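Local coordinates for attachment protein G3P (Enterobacteria phage Ike, PDB 4EO0) that probably binds the N-pilus of the host cell from the tip of the filamentous phage, as the first step of infection, at residues Arg32-Thr37 with Thr90-Ile95. Sequence-based numbering, arbitrary orientation.
Sequences RKEVIT and TESWSI
Trp93 lays one face of its indole against Ile36, where the loop between strands 87-89 and 94-106 passes over strand 30-36 in the antiparallel sheet of the pilus-binding domain. The two segments run nearly parallel; no backbone-to-backbone hydrogen bond links them, and side chains make the join. Ile36 CD1 stands over the centre of the six-membered ring in a CH-pi contact, 3.5 Å from its centroid and only 4° off the normal. The same methyl meets Ile95 CG1 at 3.9 Å, and both isoleucines also touch Leu41 of helix 38-66. Trp93 holds CG between its own backbone N and carbonyl carbon (chi1 66°), which swings the indole across to strand 30-36. Upstream, Glu34 bends at chi2, and its CG packs 3.5 Å from Ser92 N. The carboxylate turns to strand 12-24, OE2 hydrogen-bonded to Thr20 OG1 and OE1 to Ser18 OG, which also bonds Ser92 OG and Trp93 N, so Ser18 links the buried carboxylate to the loop. A single hydrogen bond crosses the contact: Trp93 NE1 reaches Glu34 O at 3.0 Å, nearly straight at 166°, with the oxygen close to the indole plane but the nitrogen well above the carbonyl plane.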
# COMPACT_ATOMS: atom_id res chain seq x y z
N ARG A 32 -9.88 -22.73 15.02
CA ARG A 32 -10.23 -21.41 14.51
C ARG A 32 -8.93 -20.72 14.07
O ARG A 32 -7.97 -20.67 14.84
CB ARG A 32 -10.98 -20.60 15.59
CG ARG A 32 -11.28 -19.14 15.23
CD ARG A 32 -12.19 -18.47 16.25
NE ARG A 32 -13.58 -18.88 16.08
CZ ARG A 32 -14.61 -18.31 16.70
NH1 ARG A 32 -14.42 -17.30 17.54
NH2 ARG A 32 -15.85 -18.75 16.49
N LYS A 33 -8.89 -20.22 12.82
CA LYS A 33 -7.70 -19.55 12.26
C LYS A 33 -8.01 -18.16 11.68
O LYS A 33 -9.13 -17.91 11.24
CB LYS A 33 -7.02 -20.44 11.20
CG LYS A 33 -6.38 -21.72 11.74
CD LYS A 33 -4.91 -21.53 12.07
CE LYS A 33 -4.25 -22.82 12.49
NZ LYS A 33 -2.78 -22.66 12.64
N GLU A 34 -6.99 -17.29 11.66
CA GLU A 34 -7.06 -15.93 11.09
C GLU A 34 -6.11 -15.92 9.90
O GLU A 34 -4.90 -16.05 10.09
CB GLU A 34 -6.72 -14.87 12.14
CG GLU A 34 -7.83 -14.69 13.16
CD GLU A 34 -9.11 -14.06 12.65
OE1 GLU A 34 -9.05 -13.21 11.73
OE2 GLU A 34 -10.18 -14.38 13.22
N VAL A 35 -6.68 -15.81 8.67
CA VAL A 35 -5.98 -15.95 7.39
C VAL A 35 -5.80 -14.65 6.56
O VAL A 35 -6.74 -13.89 6.38
CB VAL A 35 -6.65 -17.07 6.54
CG1 VAL A 35 -5.79 -17.47 5.34
CG2 VAL A 35 -6.97 -18.30 7.39
N ILE A 36 -4.58 -14.48 6.01
CA ILE A 36 -4.22 -13.42 5.08
C ILE A 36 -3.63 -14.19 3.87
O ILE A 36 -2.75 -15.03 4.04
CB ILE A 36 -3.26 -12.35 5.61
CG1 ILE A 36 -3.86 -11.64 6.84
CG2 ILE A 36 -2.98 -11.32 4.49
CD1 ILE A 36 -3.02 -10.51 7.46
N THR A 37 -4.15 -13.91 2.67
CA THR A 37 -3.67 -14.60 1.46
C THR A 37 -2.72 -13.68 0.69
O THR A 37 -2.67 -12.47 0.94
CB THR A 37 -4.85 -14.96 0.54
OG1 THR A 37 -5.33 -13.75 -0.05
CG2 THR A 37 -5.96 -15.74 1.24
N THR A 90 -3.44 -17.72 15.16
CA THR A 90 -4.44 -17.93 16.21
C THR A 90 -5.33 -16.71 16.40
O THR A 90 -6.54 -16.82 16.59
CB THR A 90 -3.78 -18.25 17.56
OG1 THR A 90 -3.04 -19.47 17.47
CG2 THR A 90 -4.82 -18.37 18.66
N GLU A 91 -4.71 -15.53 16.35
CA GLU A 91 -5.37 -14.28 16.69
C GLU A 91 -5.45 -13.38 15.48
O GLU A 91 -4.63 -13.48 14.58
CB GLU A 91 -4.58 -13.58 17.79
CG GLU A 91 -4.65 -14.26 19.14
CD GLU A 91 -6.03 -14.19 19.73
OE1 GLU A 91 -6.33 -13.16 20.37
OE2 GLU A 91 -6.81 -15.14 19.54
N SER A 92 -6.44 -12.49 15.48
CA SER A 92 -6.67 -11.58 14.36
C SER A 92 -5.46 -10.67 14.16
O SER A 92 -4.81 -10.26 15.11
CB SER A 92 -7.94 -10.75 14.62
OG SER A 92 -8.23 -9.89 13.54
N TRP A 93 -5.13 -10.41 12.90
CA TRP A 93 -3.91 -9.69 12.54
C TRP A 93 -3.99 -9.01 11.18
O TRP A 93 -4.95 -9.20 10.44
CB TRP A 93 -2.68 -10.61 12.61
CG TRP A 93 -2.70 -11.71 11.61
CD1 TRP A 93 -3.62 -12.71 11.50
CD2 TRP A 93 -1.74 -11.95 10.58
NE1 TRP A 93 -3.30 -13.54 10.46
CE2 TRP A 93 -2.15 -13.09 9.88
CE3 TRP A 93 -0.57 -11.30 10.18
CZ2 TRP A 93 -1.44 -13.60 8.80
CZ3 TRP A 93 0.13 -11.80 9.11
CH2 TRP A 93 -0.30 -12.94 8.43
N SER A 94 -3.00 -8.19 10.88
CA SER A 94 -2.96 -7.45 9.62
C SER A 94 -1.55 -7.36 9.07
O SER A 94 -0.58 -7.56 9.82
CB SER A 94 -3.52 -6.03 9.81
OG SER A 94 -2.77 -5.32 10.78
N ILE A 95 -1.43 -7.00 7.79
CA ILE A 95 -0.15 -6.75 7.12
C ILE A 95 -0.26 -5.37 6.50
O ILE A 95 -1.27 -5.07 5.87
CB ILE A 95 0.21 -7.81 6.06
CG1 ILE A 95 0.57 -9.14 6.73
CG2 ILE A 95 1.37 -7.37 5.14
CD1 ILE A 95 0.66 -10.36 5.78